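Side-chain contacts in putative uncharacterized protein (PDB 2ZQ5), which probably transfers a sulfuryl group from a donor such as PAPS to an acceptor, and has the sulfotransferase fold: residues 121-126 and 135-140; 141-146 and 166-171. All blocks are in the same frame, centred on the assembly; numbering follows the deposited sequence.

Contact 1: residues 121-126 and 135-140; sequences HMWLAE and ETWESN
Trp137 swings its CG anti to its own carbonyl carbon, while Trp123 takes the tighter rotamer with CG between backbone N and carbonyl carbon (chi1 74°); together these torsions set two indoles against each other across the contact. Trp123 presents the NE1-to-CZ2 edge of its indole to a face of Trp137, the planes turned 70° apart, and its NE1 lies 3.5 Å from Trp137 CZ3. Farther along the same edge, Trp123 CZ2 packs 3.7 Å from Trp137 CE2. The far corner of Trp137 then serves as an edge itself: CH2 stands over the centre of the His121 ring, 3.5 Å from His121 CG, with the planes at 75°. Two T-shaped stacks in series thus make an aromatic cluster, joining the start of helix 122-126, which follows edge strand 117-119 of the parallel sheet, to the loop leading into helix 141-156. Trp137 NE1 is hydrogen-bonded to Pro132 O, which helps fix the indole's rotation. Asn140 places its amide obliquely against the benzene part of Trp123, with OD1 3.8 Å from Trp123 CZ3, and the same OD1 accepts a hydrogen bond from Tyr143 N as the N-cap of helix 141-156.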
ATOM      1  N   HIS A 121      -8.920   2.355  -7.522  1.00  7.42           N
ATOM      2  CA  HIS A 121      -8.561   1.746  -8.795  1.00  8.06           C
ATOM      3  C   HIS A 121      -7.131   2.101  -9.163  1.00  7.10           C
ATOM      4  O   HIS A 121      -6.701   3.246  -9.032  1.00  7.45           O
ATOM      5  CB  HIS A 121      -9.536   2.204  -9.878  1.00  7.62           C
ATOM      6  CG  HIS A 121     -10.962   1.908  -9.544  1.00  7.98           C
ATOM      7  ND1 HIS A 121     -11.501   0.642  -9.632  1.00 11.63           N
ATOM      8  CD2 HIS A 121     -11.932   2.695  -9.027  1.00  7.39           C
ATOM      9  CE1 HIS A 121     -12.742   0.663  -9.181  1.00  7.51           C
ATOM     10  NE2 HIS A 121     -13.028   1.897  -8.806  1.00 12.25           N
ATOM     11  N   MET A 122      -6.402   1.093  -9.623  1.00  7.86           N
ATOM     12  CA  MET A 122      -5.007   1.236  -9.996  1.00  8.12           C
ATOM     13  C   MET A 122      -4.692   2.481 -10.828  1.00  9.27           C
ATOM     14  O   MET A 122      -3.814   3.266 -10.466  1.00  8.74           O
ATOM     15  CB  MET A 122      -4.563  -0.028 -10.745  1.00 14.11           C
ATOM     16  CG  MET A 122      -3.061  -0.225 -10.884  1.00 21.71           C
ATOM     17  SD  MET A 122      -2.220   1.028 -11.857  1.00 33.68           S
ATOM     18  CE  MET A 122      -2.966   0.828 -13.400  1.00 29.20           C
ATOM     19  N   TRP A 123      -5.405   2.683 -11.931  1.00  8.40           N
ATOM     20  CA  TRP A 123      -5.099   3.826 -12.777  1.00  8.82           C
ATOM     21  C   TRP A 123      -5.307   5.178 -12.116  1.00  8.36           C
ATOM     22  O   TRP A 123      -4.660   6.158 -12.484  1.00  9.58           O
ATOM     23  CB  TRP A 123      -5.868   3.751 -14.108  1.00  8.98           C
ATOM     24  CG  TRP A 123      -7.344   4.063 -14.076  1.00  9.11           C
ATOM     25  CD1 TRP A 123      -8.345   3.291 -13.554  1.00  8.77           C
ATOM     26  CD2 TRP A 123      -7.983   5.202 -14.665  1.00  9.39           C
ATOM     27  NE1 TRP A 123      -9.569   3.876 -13.790  1.00  8.81           N
ATOM     28  CE2 TRP A 123      -9.374   5.050 -14.471  1.00  9.50           C
ATOM     29  CE3 TRP A 123      -7.513   6.334 -15.345  1.00 11.71           C
ATOM     30  CZ2 TRP A 123     -10.303   5.992 -14.935  1.00 10.24           C
ATOM     31  CZ3 TRP A 123      -8.435   7.271 -15.805  1.00 10.84           C
ATOM     32  CH2 TRP A 123      -9.815   7.091 -15.597  1.00 11.12           C
ATOM     33  N   LEU A 124      -6.192   5.229 -11.129  1.00  8.79           N
ATOM     34  CA  LEU A 124      -6.454   6.478 -10.430  1.00  8.67           C
ATOM     35  C   LEU A 124      -5.381   6.716  -9.371  1.00  9.76           C
ATOM     36  O   LEU A 124      -5.085   7.858  -9.025  1.00  9.81           O
ATOM     37  CB  LEU A 124      -7.847   6.442  -9.803  1.00  9.19           C
ATOM     38  CG  LEU A 124      -8.960   6.287 -10.845  1.00  9.76           C
ATOM     39  CD1 LEU A 124     -10.287   6.046 -10.143  1.00 11.79           C
ATOM     40  CD2 LEU A 124      -9.028   7.528 -11.733  1.00 10.02           C
ATOM     41  N   ALA A 125      -4.797   5.637  -8.861  1.00  8.89           N
ATOM     42  CA  ALA A 125      -3.731   5.755  -7.871  1.00 11.65           C
ATOM     43  C   ALA A 125      -2.473   6.203  -8.613  1.00 13.66           C
ATOM     44  O   ALA A 125      -1.646   6.938  -8.075  1.00 15.21           O
ATOM     45  CB  ALA A 125      -3.495   4.416  -7.188  1.00 12.06           C
ATOM     46  N   GLU A 126      -2.333   5.753  -9.857  1.00 13.02           N
ATOM     47  CA  GLU A 126      -1.184   6.125 -10.676  1.00 14.05           C
ATOM     48  C   GLU A 126      -1.370   7.540 -11.211  1.00 14.78           C
ATOM     49  O   GLU A 126      -0.399   8.269 -11.413  1.00 16.10           O
ATOM     50  CB  GLU A 126      -1.027   5.162 -11.857  1.00 14.64           C
ATOM     51  CG  GLU A 126      -0.595   3.745 -11.498  1.00 19.34           C
ATOM     52  CD  GLU A 126       0.896   3.623 -11.232  1.00 20.91           C
ATOM     53  OE1 GLU A 126       1.645   4.557 -11.588  1.00 24.04           O
ATOM     54  OE2 GLU A 126       1.321   2.584 -10.681  1.00 22.84           O
ATOM     55  N   GLU A 135     -18.437   3.220 -17.308  1.00 11.52           N
ATOM     56  CA  GLU A 135     -18.666   2.930 -18.719  1.00 12.82           C
ATOM     57  C   GLU A 135     -17.813   3.746 -19.691  1.00 12.72           C
ATOM     58  O   GLU A 135     -17.750   3.432 -20.882  1.00 12.10           O
ATOM     59  CB  GLU A 135     -20.149   3.114 -19.060  1.00 14.90           C
ATOM     60  CG  GLU A 135     -20.678   4.538 -18.930  1.00 18.74           C
ATOM     61  CD  GLU A 135     -21.026   4.933 -17.504  1.00 20.36           C
ATOM     62  OE1 GLU A 135     -21.548   6.053 -17.319  1.00 27.45           O
ATOM     63  OE2 GLU A 135     -20.788   4.134 -16.572  1.00 23.93           O
ATOM     64  N   THR A 136     -17.143   4.780 -19.192  1.00 11.61           N
ATOM     65  CA  THR A 136     -16.320   5.627 -20.053  1.00 11.61           C
ATOM     66  C   THR A 136     -14.835   5.292 -20.064  1.00 11.22           C
ATOM     67  O   THR A 136     -14.093   5.791 -20.905  1.00 11.62           O
ATOM     68  CB  THR A 136     -16.434   7.114 -19.658  1.00 11.72           C
ATOM     69  OG1 THR A 136     -15.829   7.315 -18.372  1.00 12.45           O
ATOM     70  CG2 THR A 136     -17.893   7.547 -19.607  1.00 13.42           C
ATOM     71  N   TRP A 137     -14.394   4.449 -19.139  1.00 11.71           N
ATOM     72  CA  TRP A 137     -12.976   4.125 -19.056  1.00 11.32           C
ATOM     73  C   TRP A 137     -12.314   3.642 -20.342  1.00 10.21           C
ATOM     74  O   TRP A 137     -11.235   4.116 -20.691  1.00 10.20           O
ATOM     75  CB  TRP A 137     -12.734   3.110 -17.941  1.00 11.05           C
ATOM     76  CG  TRP A 137     -13.039   3.646 -16.568  1.00  8.89           C
ATOM     77  CD1 TRP A 137     -13.670   4.823 -16.260  1.00  9.80           C
ATOM     78  CD2 TRP A 137     -12.779   2.994 -15.322  1.00  9.30           C
ATOM     79  NE1 TRP A 137     -13.820   4.938 -14.899  1.00  8.10           N
ATOM     80  CE2 TRP A 137     -13.283   3.829 -14.300  1.00  8.66           C
ATOM     81  CE3 TRP A 137     -12.170   1.783 -14.969  1.00  8.73           C
ATOM     82  CZ2 TRP A 137     -13.201   3.488 -12.946  1.00  9.65           C
ATOM     83  CZ3 TRP A 137     -12.088   1.446 -13.623  1.00 10.83           C
ATOM     84  CH2 TRP A 137     -12.602   2.296 -12.629  1.00  9.11           C
ATOM     85  N   GLU A 138     -12.948   2.707 -21.047  1.00 13.07           N
ATOM     86  CA  GLU A 138     -12.370   2.178 -22.280  1.00 14.26           C
ATOM     87  C   GLU A 138     -12.236   3.219 -23.390  1.00 15.08           C
ATOM     88  O   GLU A 138     -11.617   2.956 -24.424  1.00 16.51           O
ATOM     89  CB  GLU A 138     -13.196   0.994 -22.791  1.00 14.75           C
ATOM     90  CG  GLU A 138     -13.148  -0.255 -21.917  1.00 16.93           C
ATOM     91  CD  GLU A 138     -11.742  -0.793 -21.722  1.00 18.93           C
ATOM     92  OE1 GLU A 138     -10.866  -0.513 -22.568  1.00 19.00           O
ATOM     93  OE2 GLU A 138     -11.515  -1.512 -20.726  1.00 21.11           O
ATOM     94  N   SER A 139     -12.818   4.396 -23.175  1.00 14.21           N
ATOM     95  CA  SER A 139     -12.756   5.477 -24.153  1.00 14.65           C
ATOM     96  C   SER A 139     -11.947   6.647 -23.599  1.00 15.92           C
ATOM     97  O   SER A 139     -11.756   7.657 -24.275  1.00 15.77           O
ATOM     98  CB  SER A 139     -14.167   5.960 -24.501  1.00 14.42           C
ATOM     99  OG  SER A 139     -14.950   4.914 -25.052  1.00 18.03           O
ATOM    100  N   ASN A 140     -11.471   6.497 -22.366  1.00 14.72           N
ATOM    101  CA  ASN A 140     -10.697   7.535 -21.692  1.00 15.19           C
ATOM    102  C   ASN A 140      -9.221   7.486 -22.074  1.00 15.99           C
ATOM    103  O   ASN A 140      -8.557   6.458 -21.923  1.00 13.92           O
ATOM    104  CB  ASN A 140     -10.860   7.387 -20.173  1.00 13.28           C
ATOM    105  CG  ASN A 140     -10.115   8.456 -19.389  1.00 11.59           C
ATOM    106  OD1 ASN A 140      -8.884   8.470 -19.348  1.00 14.79           O
ATOM    107  ND2 ASN A 140     -10.863   9.355 -18.761  1.00 13.25           N
TER

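Contact 2: residues 141-146 and 166-171; sequences PLYRQL and MAAYEL
Tyr143, in the first turn of helix 141-156, carries this contact by reaching across to Ala168 and Tyr169. Its CG lies anti to the backbone N (chi1 177°), which carries the ring across to the loop although the CB bond does not point straight at it. The CE1 corner of the phenol meets the methyl of Ala168, with Tyr143 CE1 3.6 Å from Ala168 CB, an apolar touch that is neither squarely on the face nor at the edge. Beyond it, Tyr143 OH abuts the edge of the Tyr169 ring, near that ring's plane, 3.5 Å from Tyr169 CD2. One turn later, Leu146 points its CB toward the same loop but packs on Trp123.

The receiving loop is shaped by a type I beta turn from Ala167 to Glu170, closed by Glu170 N to Ala167 O at 3.0 Å. A second tie comes from the side chain: Ala167 N donates to Glu170 OE1 over 2.7 Å, through the anti lone pair of that oxygen. This turn places Ala168 and Tyr169 before the phenol. Ala168 and Tyr169 thus link the opening turn of helix 141-156 to the loop before helix 175-178, Trp137 links it to the preceding loop, and Trp123, edge-to-face with Tyr143, to helix 122-126, which follows strand 117-119, an outermost strand of the five-stranded parallel sheet of the sulfotransferase fold.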
ATOM      1  N   PRO A 141      -8.689   8.607 -22.584  1.00 17.03           N
ATOM      2  CA  PRO A 141      -7.289   8.715 -22.999  1.00 18.35           C
ATOM      3  C   PRO A 141      -6.294   8.214 -21.956  1.00 17.48           C
ATOM      4  O   PRO A 141      -5.422   7.401 -22.259  1.00 18.24           O
ATOM      5  CB  PRO A 141      -7.135  10.207 -23.279  1.00 18.68           C
ATOM      6  CG  PRO A 141      -8.487  10.573 -23.809  1.00 20.71           C
ATOM      7  CD  PRO A 141      -9.402   9.873 -22.828  1.00 19.21           C
ATOM      8  N   LEU A 142      -6.429   8.695 -20.724  1.00 16.32           N
ATOM      9  CA  LEU A 142      -5.521   8.292 -19.656  1.00 15.82           C
ATOM     10  C   LEU A 142      -5.662   6.827 -19.248  1.00 14.89           C
ATOM     11  O   LEU A 142      -4.661   6.144 -19.035  1.00 15.40           O
ATOM     12  CB  LEU A 142      -5.703   9.207 -18.441  1.00 15.65           C
ATOM     13  CG  LEU A 142      -5.295  10.668 -18.678  1.00 14.41           C
ATOM     14  CD1 LEU A 142      -5.529  11.480 -17.413  1.00 13.74           C
ATOM     15  CD2 LEU A 142      -3.830  10.733 -19.087  1.00 15.31           C
ATOM     16  N   TYR A 143      -6.894   6.335 -19.140  1.00 14.53           N
ATOM     17  CA  TYR A 143      -7.095   4.937 -18.771  1.00 13.23           C
ATOM     18  C   TYR A 143      -6.471   4.035 -19.828  1.00 14.44           C
ATOM     19  O   TYR A 143      -5.725   3.110 -19.510  1.00 14.50           O
ATOM     20  CB  TYR A 143      -8.583   4.605 -18.660  1.00 12.82           C
ATOM     21  CG  TYR A 143      -8.847   3.144 -18.362  1.00 11.29           C
ATOM     22  CD1 TYR A 143      -8.787   2.656 -17.057  1.00 11.45           C
ATOM     23  CD2 TYR A 143      -9.132   2.243 -19.389  1.00 12.56           C
ATOM     24  CE1 TYR A 143      -9.004   1.308 -16.780  1.00 11.94           C
ATOM     25  CE2 TYR A 143      -9.351   0.892 -19.122  1.00 12.77           C
ATOM     26  CZ  TYR A 143      -9.284   0.432 -17.814  1.00 13.02           C
ATOM     27  OH  TYR A 143      -9.497  -0.903 -17.547  1.00 14.66           O
ATOM     28  N   ARG A 144      -6.790   4.307 -21.089  1.00 15.30           N
ATOM     29  CA  ARG A 144      -6.260   3.522 -22.196  1.00 16.56           C
ATOM     30  C   ARG A 144      -4.741   3.600 -22.205  1.00 18.79           C
ATOM     31  O   ARG A 144      -4.061   2.607 -22.459  1.00 19.07           O
ATOM     32  CB  ARG A 144      -6.818   4.040 -23.523  1.00 16.19           C
ATOM     33  CG  ARG A 144      -8.323   3.874 -23.664  1.00 19.06           C
ATOM     34  CD  ARG A 144      -8.831   4.559 -24.922  1.00 21.71           C
ATOM     35  NE  ARG A 144      -8.158   4.065 -26.120  1.00 25.59           N
ATOM     36  CZ  ARG A 144      -8.340   2.854 -26.639  1.00 26.57           C
ATOM     37  NH1 ARG A 144      -9.182   2.000 -26.073  1.00 28.24           N
ATOM     38  NH2 ARG A 144      -7.675   2.497 -27.728  1.00 28.82           N
ATOM     39  N   GLN A 145      -4.222   4.791 -21.924  1.00 20.40           N
ATOM     40  CA  GLN A 145      -2.784   5.020 -21.881  1.00 23.09           C
ATOM     41  C   GLN A 145      -2.152   4.085 -20.855  1.00 24.48           C
ATOM     42  O   GLN A 145      -1.211   3.355 -21.164  1.00 25.48           O
ATOM     43  CB  GLN A 145      -2.509   6.484 -21.515  1.00 23.70           C
ATOM     44  CG  GLN A 145      -1.042   6.868 -21.438  1.00 24.86           C
ATOM     45  CD  GLN A 145      -0.846   8.363 -21.264  1.00 25.91           C
ATOM     46  OE1 GLN A 145      -1.213   9.153 -22.135  1.00 27.42           O
ATOM     47  NE2 GLN A 145      -0.271   8.759 -20.134  1.00 25.40           N
ATOM     48  N   LEU A 146      -2.683   4.097 -19.636  1.00 25.00           N
ATOM     49  CA  LEU A 146      -2.168   3.244 -18.571  1.00 26.09           C
ATOM     50  C   LEU A 146      -2.444   1.769 -18.846  1.00 26.06           C
ATOM     51  O   LEU A 146      -1.594   0.915 -18.596  1.00 26.76           O
ATOM     52  CB  LEU A 146      -2.787   3.642 -17.229  1.00 25.96           C
ATOM     53  CG  LEU A 146      -2.397   5.023 -16.693  1.00 27.83           C
ATOM     54  CD1 LEU A 146      -3.201   5.334 -15.442  1.00 28.50           C
ATOM     55  CD2 LEU A 146      -0.907   5.055 -16.392  1.00 28.67           C
ATOM     56  N   MET A 166      -0.145  -4.276 -12.131  1.00 34.29           N
ATOM     57  CA  MET A 166      -1.525  -4.649 -11.862  1.00 30.76           C
ATOM     58  C   MET A 166      -2.428  -4.120 -12.971  1.00 27.85           C
ATOM     59  O   MET A 166      -2.101  -3.126 -13.621  1.00 29.07           O
ATOM     60  CB  MET A 166      -1.939  -4.059 -10.513  1.00 30.68           C
ATOM     61  CG  MET A 166      -3.378  -4.288 -10.107  1.00 29.61           C
ATOM     62  SD  MET A 166      -3.729  -3.460  -8.540  1.00 29.11           S
ATOM     63  CE  MET A 166      -3.404  -4.782  -7.378  1.00 28.55           C
ATOM     64  N   ALA A 167      -3.558  -4.787 -13.196  1.00 24.51           N
ATOM     65  CA  ALA A 167      -4.495  -4.340 -14.221  1.00 20.80           C
ATOM     66  C   ALA A 167      -4.984  -2.952 -13.827  1.00 18.56           C
ATOM     67  O   ALA A 167      -5.208  -2.680 -12.648  1.00 16.74           O
ATOM     68  CB  ALA A 167      -5.669  -5.304 -14.323  1.00 21.40           C
ATOM     69  N   ALA A 168      -5.153  -2.081 -14.816  1.00 15.32           N
ATOM     70  CA  ALA A 168      -5.590  -0.708 -14.578  1.00 13.72           C
ATOM     71  C   ALA A 168      -6.888  -0.577 -13.788  1.00 13.00           C
ATOM     72  O   ALA A 168      -7.085   0.402 -13.069  1.00 11.48           O
ATOM     73  CB  ALA A 168      -5.722   0.029 -15.911  1.00 13.37           C
ATOM     74  N   TYR A 169      -7.770  -1.564 -13.905  1.00 12.16           N
ATOM     75  CA  TYR A 169      -9.055  -1.517 -13.214  1.00 12.55           C
ATOM     76  C   TYR A 169      -9.076  -2.200 -11.848  1.00 11.46           C
ATOM     77  O   TYR A 169     -10.066  -2.109 -11.123  1.00 12.02           O
ATOM     78  CB  TYR A 169     -10.130  -2.135 -14.110  1.00 15.07           C
ATOM     79  CG  TYR A 169      -9.827  -3.562 -14.497  1.00 17.66           C
ATOM     80  CD1 TYR A 169     -10.078  -4.612 -13.616  1.00 19.57           C
ATOM     81  CD2 TYR A 169      -9.250  -3.859 -15.732  1.00 20.11           C
ATOM     82  CE1 TYR A 169      -9.764  -5.925 -13.953  1.00 21.83           C
ATOM     83  CE2 TYR A 169      -8.930  -5.168 -16.079  1.00 21.09           C
ATOM     84  CZ  TYR A 169      -9.191  -6.194 -15.185  1.00 22.53           C
ATOM     85  OH  TYR A 169      -8.881  -7.492 -15.526  1.00 25.82           O
ATOM     86  N   GLU A 170      -7.992  -2.884 -11.499  1.00 11.11           N
ATOM     87  CA  GLU A 170      -7.914  -3.581 -10.217  1.00 13.16           C
ATOM     88  C   GLU A 170      -7.702  -2.616  -9.056  1.00 11.88           C
ATOM     89  O   GLU A 170      -7.182  -1.519  -9.240  1.00 11.97           O
ATOM     90  CB  GLU A 170      -6.777  -4.602 -10.235  1.00 15.15           C
ATOM     91  CG  GLU A 170      -7.045  -5.839 -11.075  1.00 22.54           C
ATOM     92  CD  GLU A 170      -5.910  -6.844 -10.994  1.00 24.84           C
ATOM     93  OE1 GLU A 170      -4.829  -6.580 -11.563  1.00 27.47           O
ATOM     94  OE2 GLU A 170      -6.095  -7.897 -10.349  1.00 28.98           O
ATOM     95  N   LEU A 171      -8.099  -3.033  -7.858  1.00 11.08           N
ATOM     96  CA  LEU A 171      -7.939  -2.188  -6.677  1.00 10.34           C
ATOM     97  C   LEU A 171      -6.508  -2.231  -6.152  1.00 11.12           C
ATOM     98  O   LEU A 171      -5.922  -3.304  -5.988  1.00 12.57           O
ATOM     99  CB  LEU A 171      -8.919  -2.613  -5.581  1.00 10.76           C
ATOM    100  CG  LEU A 171     -10.407  -2.572  -5.951  1.00 11.21           C
ATOM    101  CD1 LEU A 171     -11.241  -2.878  -4.721  1.00 12.90           C
ATOM    102  CD2 LEU A 171     -10.775  -1.201  -6.500  1.00 11.14           C
TER

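Along the chain the two follow in series, contact 1 first, yet their centres lie only about 5 Å apart. Segment 135-140 runs directly into helix 141-156, while the 166-171 loop, farther along the chain, is tied to the start of helix 122-126 by two probable backbone hydrogen bonds, Met122 N to Glu170 O at 2.8 Å and Trp123 N to Ala168 O at 3.1 Å. Contacts 1 and 2 therefore form one continuous packed region, joining two successive helices and their loops beyond edge strand 117-119. It illustrates how aromatic residues can unite connecting segments that follow an outermost strand of a parallel sheet, here within the sulfotransferase family region.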